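Local coordinates for cellulose-binding protein (Saccharophagus degradans, PDB 2YHG) that probably hydrolyses glycosyl compounds in carbohydrate metabolism, this fragment holding the nucleoside hydrolase-like and C-terminal domains of a larger, probably polysaccharide-binding protein, at residues 35-40 with 77-82; 48-53 with 57-62; 62-67 with 71-76. All coordinates share one frame; numbering follows the deposited sequence.

Contact 1 of 3, residues 35-40 with 77-82. With CA (calcium ion), chain B.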
loop_
_atom_site.group_PDB
_atom_site.type_symbol
_atom_site.label_atom_id
_atom_site.label_comp_id
_atom_site.label_asym_id
_atom_site.label_seq_id
_atom_site.Cartn_x
_atom_site.Cartn_y
_atom_site.Cartn_z
ATOM N N THR A 35 -7.486 6.885 -10.079
ATOM C CA THR A 35 -8.009 7.865 -9.124
ATOM C C THR A 35 -9.043 8.763 -9.792
ATOM O O THR A 35 -8.808 9.296 -10.908
ATOM C CB THR A 35 -6.872 8.723 -8.495
ATOM O OG1 THR A 35 -7.445 9.868 -7.854
ATOM C CG2 THR A 35 -5.859 9.237 -9.533
ATOM N N ASP A 36 -10.139 8.993 -9.098
ATOM C CA ASP A 36 -11.203 9.880 -9.552
ATOM C C ASP A 36 -10.988 11.304 -9.092
ATOM O O ASP A 36 -11.828 11.903 -8.422
ATOM C CB ASP A 36 -12.572 9.377 -9.091
ATOM C CG ASP A 36 -12.681 9.291 -7.551
ATOM O OD1 ASP A 36 -11.700 9.159 -6.850
ATOM O OD2 ASP A 36 -13.856 9.371 -7.059
ATOM N N MET A 37 -9.863 11.894 -9.493
ATOM C CA MET A 37 -9.535 13.277 -9.151
ATOM C C MET A 37 -10.703 14.192 -9.435
ATOM O O MET A 37 -11.345 14.113 -10.480
ATOM C CB MET A 37 -8.328 13.735 -9.957
ATOM C CG MET A 37 -7.028 13.075 -9.541
ATOM S SD MET A 37 -6.399 13.803 -7.995
ATOM C CE MET A 37 -5.032 12.636 -7.669
ATOM N N GLY A 38 -10.928 15.105 -8.507
ATOM C CA GLY A 38 -12.029 16.067 -8.570
ATOM C C GLY A 38 -13.220 15.691 -7.718
ATOM O O GLY A 38 -14.019 16.565 -7.402
ATOM N N ALA A 39 -13.399 14.423 -7.383
ATOM C CA ALA A 39 -14.510 14.030 -6.533
ATOM C C ALA A 39 -14.378 14.611 -5.144
ATOM O O ALA A 39 -15.386 14.967 -4.500
ATOM C CB ALA A 39 -14.579 12.516 -6.436
ATOM N N ASP A 40 -13.156 14.626 -4.613
ATOM C CA ASP A 40 -12.918 15.060 -3.261
ATOM C C ASP A 40 -11.437 15.346 -3.125
ATOM O O ASP A 40 -10.608 14.695 -3.767
ATOM C CB ASP A 40 -13.307 13.974 -2.284
ATOM C CG ASP A 40 -13.251 14.442 -0.851
ATOM O OD1 ASP A 40 -14.268 14.990 -0.363
ATOM O OD2 ASP A 40 -12.193 14.262 -0.209
ATOM N N ALA A 77 -5.525 17.448 -15.314
ATOM C CA ALA A 77 -4.988 18.692 -14.769
ATOM C C ALA A 77 -4.686 18.623 -13.276
ATOM O O ALA A 77 -3.740 19.254 -12.832
ATOM C CB ALA A 77 -5.883 19.875 -15.097
ATOM N N TYR A 78 -5.474 17.902 -12.469
ATOM C CA TYR A 78 -5.116 17.762 -11.051
ATOM C C TYR A 78 -3.735 17.122 -10.872
ATOM O O TYR A 78 -2.892 17.602 -10.128
ATOM C CB TYR A 78 -6.127 16.912 -10.285
ATOM C CG TYR A 78 -7.395 17.616 -9.893
ATOM C CD1 TYR A 78 -7.451 18.395 -8.766
ATOM C CD2 TYR A 78 -8.549 17.464 -10.650
ATOM C CE1 TYR A 78 -8.675 19.040 -8.398
ATOM C CE2 TYR A 78 -9.737 18.089 -10.315
ATOM C CZ TYR A 78 -9.796 18.857 -9.211
ATOM O OH TYR A 78 -10.997 19.460 -8.886
ATOM N N VAL A 79 -3.521 16.016 -11.561
ATOM C CA VAL A 79 -2.261 15.321 -11.478
ATOM C C VAL A 79 -1.130 16.181 -12.065
ATOM O O VAL A 79 -0.045 16.242 -11.490
ATOM C CB VAL A 79 -2.321 13.935 -12.106
ATOM C CG1 VAL A 79 -0.928 13.291 -12.192
ATOM C CG2 VAL A 79 -3.284 13.040 -11.333
ATOM N N ASP A 80 -1.399 16.877 -13.167
ATOM C CA ASP A 80 -0.372 17.719 -13.765
ATOM C C ASP A 80 0.147 18.714 -12.732
ATOM O O ASP A 80 1.339 18.997 -12.660
ATOM C CB ASP A 80 -0.971 18.522 -14.932
ATOM C CG ASP A 80 -1.466 17.688 -16.096
ATOM O OD1 ASP A 80 -1.182 16.478 -16.203
ATOM O OD2 ASP A 80 -2.161 18.311 -16.935
ATOM N N ARG A 81 -0.776 19.350 -12.004
ATOM C CA ARG A 81 -0.445 20.367 -11.022
ATOM C C ARG A 81 0.408 19.790 -9.893
ATOM O O ARG A 81 1.401 20.381 -9.454
ATOM C CB ARG A 81 -1.755 20.967 -10.490
ATOM C CG ARG A 81 -1.620 22.054 -9.456
ATOM C CD ARG A 81 -2.880 22.911 -9.400
ATOM N NE ARG A 81 -2.857 23.787 -8.251
ATOM C CZ ARG A 81 -3.133 23.389 -7.025
ATOM N NH1 ARG A 81 -3.533 22.143 -6.798
ATOM N NH2 ARG A 81 -3.011 24.253 -6.026
ATOM N N ILE A 82 0.042 18.611 -9.415
ATOM C CA ILE A 82 0.770 17.963 -8.351
ATOM C C ILE A 82 2.165 17.528 -8.848
ATOM O O ILE A 82 3.137 17.695 -8.110
ATOM C CB ILE A 82 -0.045 16.808 -7.756
ATOM C CG1 ILE A 82 -1.258 17.350 -6.989
ATOM C CG2 ILE A 82 0.827 15.933 -6.872
ATOM C CD1 ILE A 82 -2.326 16.359 -6.688
HETATM CA CA CA B . -11.076 8.848 -4.350
HETATM O O HOH W 1 -13.553 8.927 -4.548
HETATM O O HOH W 2 -12.231 9.928 -2.318
#

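Contact 2 of 3, residues 48-53 with 57-62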
loop_
_atom_site.group_PDB
_atom_site.type_symbol
_atom_site.label_atom_id
_atom_site.label_comp_id
_atom_site.label_asym_id
_atom_site.label_seq_id
_atom_site.Cartn_x
_atom_site.Cartn_y
_atom_site.Cartn_z
ATOM N N VAL A 48 -0.005 13.331 -3.030
ATOM C CA VAL A 48 1.158 13.997 -2.447
ATOM C C VAL A 48 1.921 13.048 -1.524
ATOM O O VAL A 48 3.149 12.948 -1.614
ATOM C CB VAL A 48 0.732 15.289 -1.725
ATOM C CG1 VAL A 48 1.914 15.837 -0.893
ATOM C CG2 VAL A 48 0.244 16.340 -2.743
ATOM N N ARG A 49 1.212 12.353 -0.641
ATOM C CA ARG A 49 1.897 11.411 0.241
ATOM C C ARG A 49 2.588 10.309 -0.556
ATOM O O ARG A 49 3.755 9.975 -0.305
ATOM C CB ARG A 49 0.964 10.798 1.276
ATOM C CG ARG A 49 1.736 9.945 2.277
ATOM C CD ARG A 49 0.887 9.036 3.123
ATOM N NE ARG A 49 -0.123 9.773 3.901
ATOM C CZ ARG A 49 -0.084 10.042 5.195
ATOM N NH1 ARG A 49 0.840 9.538 5.991
ATOM N NH2 ARG A 49 -1.047 10.786 5.712
ATOM N N GLN A 50 1.901 9.751 -1.552
ATOM C CA GLN A 50 2.518 8.697 -2.350
ATOM C C GLN A 50 3.804 9.232 -2.994
ATOM O O GLN A 50 4.816 8.504 -3.071
ATOM C CB GLN A 50 1.562 8.172 -3.404
ATOM C CG GLN A 50 2.161 7.245 -4.454
ATOM C CD GLN A 50 2.643 5.901 -3.933
ATOM O OE1 GLN A 50 1.954 4.891 -4.107
ATOM N NE2 GLN A 50 3.812 5.873 -3.316
ATOM N N LEU A 51 3.792 10.446 -3.489
ATOM C CA LEU A 51 4.980 10.972 -4.167
ATOM C C LEU A 51 6.176 11.117 -3.244
ATOM O O LEU A 51 7.286 10.782 -3.643
ATOM C CB LEU A 51 4.654 12.249 -4.913
ATOM C CG LEU A 51 3.727 12.049 -6.122
ATOM C CD1 LEU A 51 3.332 13.427 -6.636
ATOM C CD2 LEU A 51 4.372 11.247 -7.189
ATOM N N VAL A 52 5.979 11.595 -2.030
ATOM C CA VAL A 52 7.124 11.727 -1.113
ATOM C C VAL A 52 7.547 10.389 -0.518
ATOM O O VAL A 52 8.612 10.302 0.088
ATOM C CB VAL A 52 6.924 12.811 -0.034
ATOM C CG1 VAL A 52 6.682 14.172 -0.665
ATOM C CG2 VAL A 52 5.841 12.434 0.981
ATOM N N MET A 53 6.739 9.357 -0.730
ATOM C CA MET A 53 7.063 7.960 -0.408
ATOM C C MET A 53 7.558 7.182 -1.636
ATOM O O MET A 53 7.819 5.988 -1.513
ATOM C CB MET A 53 5.806 7.234 0.190
ATOM C CG MET A 53 5.371 7.797 1.547
ATOM S SD MET A 53 3.948 6.962 2.246
ATOM C CE MET A 53 4.701 5.423 2.755
ATOM N N TYR A 57 8.756 2.460 -3.714
ATOM C CA TYR A 57 7.878 1.731 -4.627
ATOM C C TYR A 57 8.491 1.714 -6.014
ATOM O O TYR A 57 9.329 2.572 -6.331
ATOM C CB TYR A 57 6.518 2.458 -4.770
ATOM C CG TYR A 57 5.728 2.558 -3.489
ATOM C CD1 TYR A 57 6.054 3.460 -2.509
ATOM C CD2 TYR A 57 4.644 1.727 -3.265
ATOM C CE1 TYR A 57 5.306 3.586 -1.369
ATOM C CE2 TYR A 57 3.867 1.854 -2.126
ATOM C CZ TYR A 57 4.185 2.789 -1.180
ATOM O OH TYR A 57 3.445 2.986 -0.045
ATOM N N ASP A 58 7.936 0.877 -6.878
ATOM C CA ASP A 58 8.013 1.058 -8.308
ATOM C C ASP A 58 6.640 1.470 -8.807
ATOM O O ASP A 58 5.791 0.627 -9.151
ATOM C CB ASP A 58 8.524 -0.192 -9.002
ATOM C CG ASP A 58 10.047 -0.294 -8.909
ATOM O OD1 ASP A 58 10.744 0.708 -9.184
ATOM O OD2 ASP A 58 10.559 -1.371 -8.542
ATOM N N LEU A 59 6.406 2.773 -8.787
ATOM C CA LEU A 59 5.141 3.313 -9.277
ATOM C C LEU A 59 5.165 3.227 -10.807
ATOM O O LEU A 59 6.075 3.746 -11.432
ATOM C CB LEU A 59 4.960 4.742 -8.740
ATOM C CG LEU A 59 3.729 5.585 -9.086
ATOM C CD1 LEU A 59 2.461 4.941 -8.648
ATOM C CD2 LEU A 59 3.862 6.975 -8.503
ATOM N N GLU A 60 4.115 2.664 -11.380
ATOM C CA GLU A 60 4.065 2.408 -12.815
ATOM C C GLU A 60 2.873 3.051 -13.518
ATOM O O GLU A 60 2.770 3.016 -14.724
ATOM C CB GLU A 60 4.119 0.902 -13.107
ATOM C CG GLU A 60 5.435 0.319 -12.702
ATOM C CD GLU A 60 5.626 -1.152 -13.022
ATOM O OE1 GLU A 60 4.939 -1.673 -13.904
ATOM O OE2 GLU A 60 6.590 -1.778 -12.468
ATOM N N GLY A 61 1.987 3.714 -12.780
ATOM C CA GLY A 61 0.909 4.460 -13.409
ATOM C C GLY A 61 0.205 5.370 -12.437
ATOM O O GLY A 61 0.009 5.001 -11.293
ATOM N N ILE A 62 -0.178 6.534 -12.925
ATOM C CA ILE A 62 -1.048 7.461 -12.225
ATOM C C ILE A 62 -2.167 7.793 -13.188
ATOM O O ILE A 62 -1.971 8.563 -14.126
ATOM C CB ILE A 62 -0.320 8.741 -11.751
ATOM C CG1 ILE A 62 0.938 8.434 -10.944
ATOM C CG2 ILE A 62 -1.313 9.635 -10.990
ATOM C CD1 ILE A 62 1.850 9.623 -10.778
#

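Contact 3 of 3, residues 62-67 with 71-76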
loop_
_atom_site.group_PDB
_atom_site.type_symbol
_atom_site.label_atom_id
_atom_site.label_comp_id
_atom_site.label_asym_id
_atom_site.label_seq_id
_atom_site.Cartn_x
_atom_site.Cartn_y
_atom_site.Cartn_z
ATOM N N ILE A 62 -0.178 6.534 -12.925
ATOM C CA ILE A 62 -1.048 7.461 -12.225
ATOM C C ILE A 62 -2.167 7.793 -13.188
ATOM O O ILE A 62 -1.971 8.563 -14.126
ATOM C CB ILE A 62 -0.320 8.741 -11.751
ATOM C CG1 ILE A 62 0.938 8.434 -10.944
ATOM C CG2 ILE A 62 -1.313 9.635 -10.990
ATOM C CD1 ILE A 62 1.850 9.623 -10.778
ATOM N N ILE A 63 -3.321 7.151 -13.003
ATOM C CA ILE A 63 -4.355 7.137 -14.012
ATOM C C ILE A 63 -5.581 7.897 -13.527
ATOM O O ILE A 63 -6.158 7.536 -12.519
ATOM C CB ILE A 63 -4.748 5.665 -14.339
ATOM C CG1 ILE A 63 -3.567 4.936 -14.991
ATOM C CG2 ILE A 63 -5.984 5.628 -15.239
ATOM C CD1 ILE A 63 -3.724 3.436 -15.077
ATOM N N THR A 64 -5.961 8.947 -14.247
ATOM C CA THR A 64 -7.125 9.738 -13.899
ATOM C C THR A 64 -8.373 9.116 -14.527
ATOM O O THR A 64 -8.429 8.872 -15.730
ATOM C CB THR A 64 -6.938 11.183 -14.424
ATOM O OG1 THR A 64 -5.902 11.828 -13.678
ATOM C CG2 THR A 64 -8.224 12.001 -14.271
ATOM N N THR A 65 -9.394 8.883 -13.700
ATOM C CA THR A 65 -10.584 8.150 -14.121
ATOM C C THR A 65 -11.779 8.571 -13.256
ATOM O O THR A 65 -11.826 9.689 -12.723
ATOM C CB THR A 65 -10.294 6.634 -14.124
ATOM O OG1 THR A 65 -11.355 5.890 -14.721
ATOM C CG2 THR A 65 -9.978 6.096 -12.781
ATOM N N THR A 66 -12.782 7.704 -13.189
ATOM C CA THR A 66 -14.093 7.996 -12.644
ATOM C C THR A 66 -14.384 7.116 -11.438
ATOM O O THR A 66 -13.655 6.201 -11.073
ATOM C CB THR A 66 -15.142 7.728 -13.735
ATOM O OG1 THR A 66 -15.005 6.353 -14.078
ATOM C CG2 THR A 66 -14.967 8.656 -14.949
ATOM N N GLY A 67 -15.533 7.406 -10.839
ATOM C CA GLY A 67 -16.184 6.520 -9.875
ATOM C C GLY A 67 -17.573 7.067 -9.607
ATOM O O GLY A 67 -17.992 8.023 -10.257
ATOM N N LYS A 71 -18.585 10.781 -12.120
ATOM C CA LYS A 71 -18.873 9.834 -13.182
ATOM C C LYS A 71 -18.307 10.184 -14.533
ATOM O O LYS A 71 -18.364 9.354 -15.442
ATOM C CB LYS A 71 -20.373 9.548 -13.259
ATOM C CG LYS A 71 -20.890 8.762 -12.063
ATOM C CD LYS A 71 -22.312 8.301 -12.247
ATOM C CE LYS A 71 -22.700 7.307 -11.197
ATOM N NZ LYS A 71 -24.076 6.769 -11.411
ATOM N N SER A 72 -17.757 11.378 -14.680
ATOM C CA SER A 72 -17.141 11.802 -15.934
ATOM C C SER A 72 -15.838 12.529 -15.619
ATOM O O SER A 72 -15.771 13.279 -14.651
ATOM C CB SER A 72 -18.103 12.732 -16.677
ATOM O OG SER A 72 -17.561 13.185 -17.908
ATOM N N THR A 73 -14.850 12.343 -16.473
ATOM C CA THR A 73 -13.626 13.113 -16.368
ATOM C C THR A 73 -13.056 13.315 -17.795
ATOM O O THR A 73 -13.424 12.591 -18.711
ATOM C CB THR A 73 -12.642 12.421 -15.436
ATOM O OG1 THR A 73 -11.603 13.336 -15.131
ATOM C CG2 THR A 73 -12.111 11.121 -15.977
ATOM N N SER A 74 -12.203 14.314 -17.935
ATOM C CA SER A 74 -11.748 14.714 -19.261
ATOM C C SER A 74 -10.267 14.997 -19.406
ATOM O O SER A 74 -9.814 15.055 -20.533
ATOM C CB SER A 74 -12.516 15.904 -19.760
ATOM O OG SER A 74 -12.345 17.014 -18.936
ATOM N N ASN A 75 -9.529 15.246 -18.344
ATOM C CA ASN A 75 -8.122 15.595 -18.483
ATOM C C ASN A 75 -7.406 15.277 -17.178
ATOM O O ASN A 75 -8.043 14.863 -16.196
ATOM C CB ASN A 75 -7.982 17.084 -18.855
ATOM C CG ASN A 75 -8.577 17.984 -17.811
ATOM O OD1 ASN A 75 -8.117 17.970 -16.673
ATOM N ND2 ASN A 75 -9.651 18.681 -18.141
ATOM N N THR A 76 -6.084 15.410 -17.185
ATOM C CA THR A 76 -5.253 15.093 -16.051
ATOM C C THR A 76 -4.782 16.330 -15.266
ATOM O O THR A 76 -3.740 16.300 -14.617
ATOM C CB THR A 76 -4.022 14.226 -16.435
ATOM O OG1 THR A 76 -3.181 14.955 -17.328
ATOM C CG2 THR A 76 -4.426 12.935 -17.073
HETATM O O HOH W 3 -11.124 12.388 -12.639
#

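Contact 1 of 3, residues 35-40 with 77-82
Met37 lies against Tyr78 and Val79 at the start of helix 77-93, a worked example of how a metal-binding loop is backed by a helix. Its CB sits 3.8 Å from Tyr78 CD2, approaching the ring obliquely. CG comes next, near Tyr78 CB and at the limit of contact with Val79 CG2. The chain then bends at chi2 (-77°), which keeps SD beside the tyrosine: the sulfur is 5.2 Å from the centroid of the Tyr78 ring and 43° off its normal, an oblique Met-aromatic contact. The terminal CE ends 4.1 Å from Val79 CG2, with the two side chains at about a right angle.

Gly38 completes the contact on the tyrosine. Its N stands over one face of the Tyr78 ring, offset toward the rim, while its CA is 3.5 Å from Tyr78 CE2. Gly38 belongs to a type II turn from Asp36 to Ala39, closed by a bond from Ala39 N to Asp36 O.

On this same turn Asp36 binds calcium through OD1 at 2.6 Å, together with Asp43, the backbone O of Trp151, Asp244 and two waters, while its OD2 accepts a hydrogen bond from one of those waters. No hydrogen bond links the segments, so the chemistry implies a division of labour: apolar and aromatic contacts seat the turn on the helix, and, of the two segments, Asp36 alone contributes to the calcium site.

Contact 2 of 3, residues 48-53 with 57-62
With CG anti to the backbone N (chi1 170°) and the chain bent at chi2 (67°), Gln50 brings its amide over the ring of Tyr57, whose own CG stands beside its backbone N. The pair joins the helix and second strand of a beta-alpha-beta unit, made of strand 30-35, helix 42-52 and strand 58-64 in the parallel sheet of the nucleoside hydrolase-like domain.

Gln50 NE2 lies 3.3 Å above the plane of the Tyr57 ring, offset toward the rim, and the amide stands almost perpendicular to that ring, the planes being 89° apart. The other end of the amide is fixed from the sheet, since OE1 accepts a hydrogen bond from His33 NE2. The phenol is likewise held at its far end by a hydrogen bond between Tyr57 OH and the carbonyl O of Phe248. Both buried polar tips thus have partners beyond the helix and strand that they bridge.

Met53, just past the helix, follows the same ring along its rim. Its CB is 4.0 Å from Tyr57 CE1, and the bend at chi3 leaves CE near the hydroxyl. Deeper along the strand the contact becomes aliphatic, where Leu59 CD2, in one of two conformers, comes only loosely toward Leu51 CD2, 4.5 Å away. Back at the ring, the Met53 carbonyl O lies at the edge, in plane, 3.2 Å from Tyr57 CD1.

Contact 3 of 3, residues 62-67 with 71-76
This is a contact of threonine methyls and backbone carbonyls, bridged by one water, where the chain folds back after strand 58-64 of the parallel sheet and heads for helix 77-93. It belongs to the beta-alpha connection of a Rossmann-like nucleoside hydrolase-related domain. The touching parts run nearly opposite ways, 168° apart, yet no direct hydrogen bond joins them, which separates the pairing from a beta hairpin.

Methyl groups do most of the touching. With OG1 of Thr64 beside the backbone N (chi1 -69°), its CG2 is left anti to that nitrogen and reaches 3.5 Å from Asn75 O and also meets Thr73 OG1, while Thr76 CG2 touches Thr64 OG1. Further along, Thr66 CG2 rests 3.5 Å from Lys71 O. The Thr66 hydroxyl is engaged by Gly116 O and that of Thr76 by Asp80, leaving their methyls to face the opposing segment. Where the fold-back closes, Lys71 CG lies 3.5 Å from Gly67 O, and its charged side chain forms a cation-pi contact with Tyr117.

Thr73 joins both modes: CG2 packs 3.6 Å from Thr65 O, and OG1 donates to a water at 2.7 Å, which in turn donates to Thr65 O at 2.8 Å.

The three contacts follow one run of chain from strand 30-35 to helix 77-93, with contacts 2 and 3 nested inside the loop closed by contact 1. Contact 2 and contact 3 share Ile62 on strand 58-64, although their centres are about 18 Å apart. Contact 1 lies about 8 Å from contact 3, centre to centre, and probable hydrogen bonds from Thr35 N to Ile63 O and from Thr65 N to Thr35 O, each 2.9 Å, join them. Toward contact 2 the link is apolar, with Ile82 CG2 3.6 Å from Leu51 CD1. Calcium is bound at contact 1 through Asp36, whereas the nearest side-chain atom of Gln50 (contact 2) is about 13 Å from the ion.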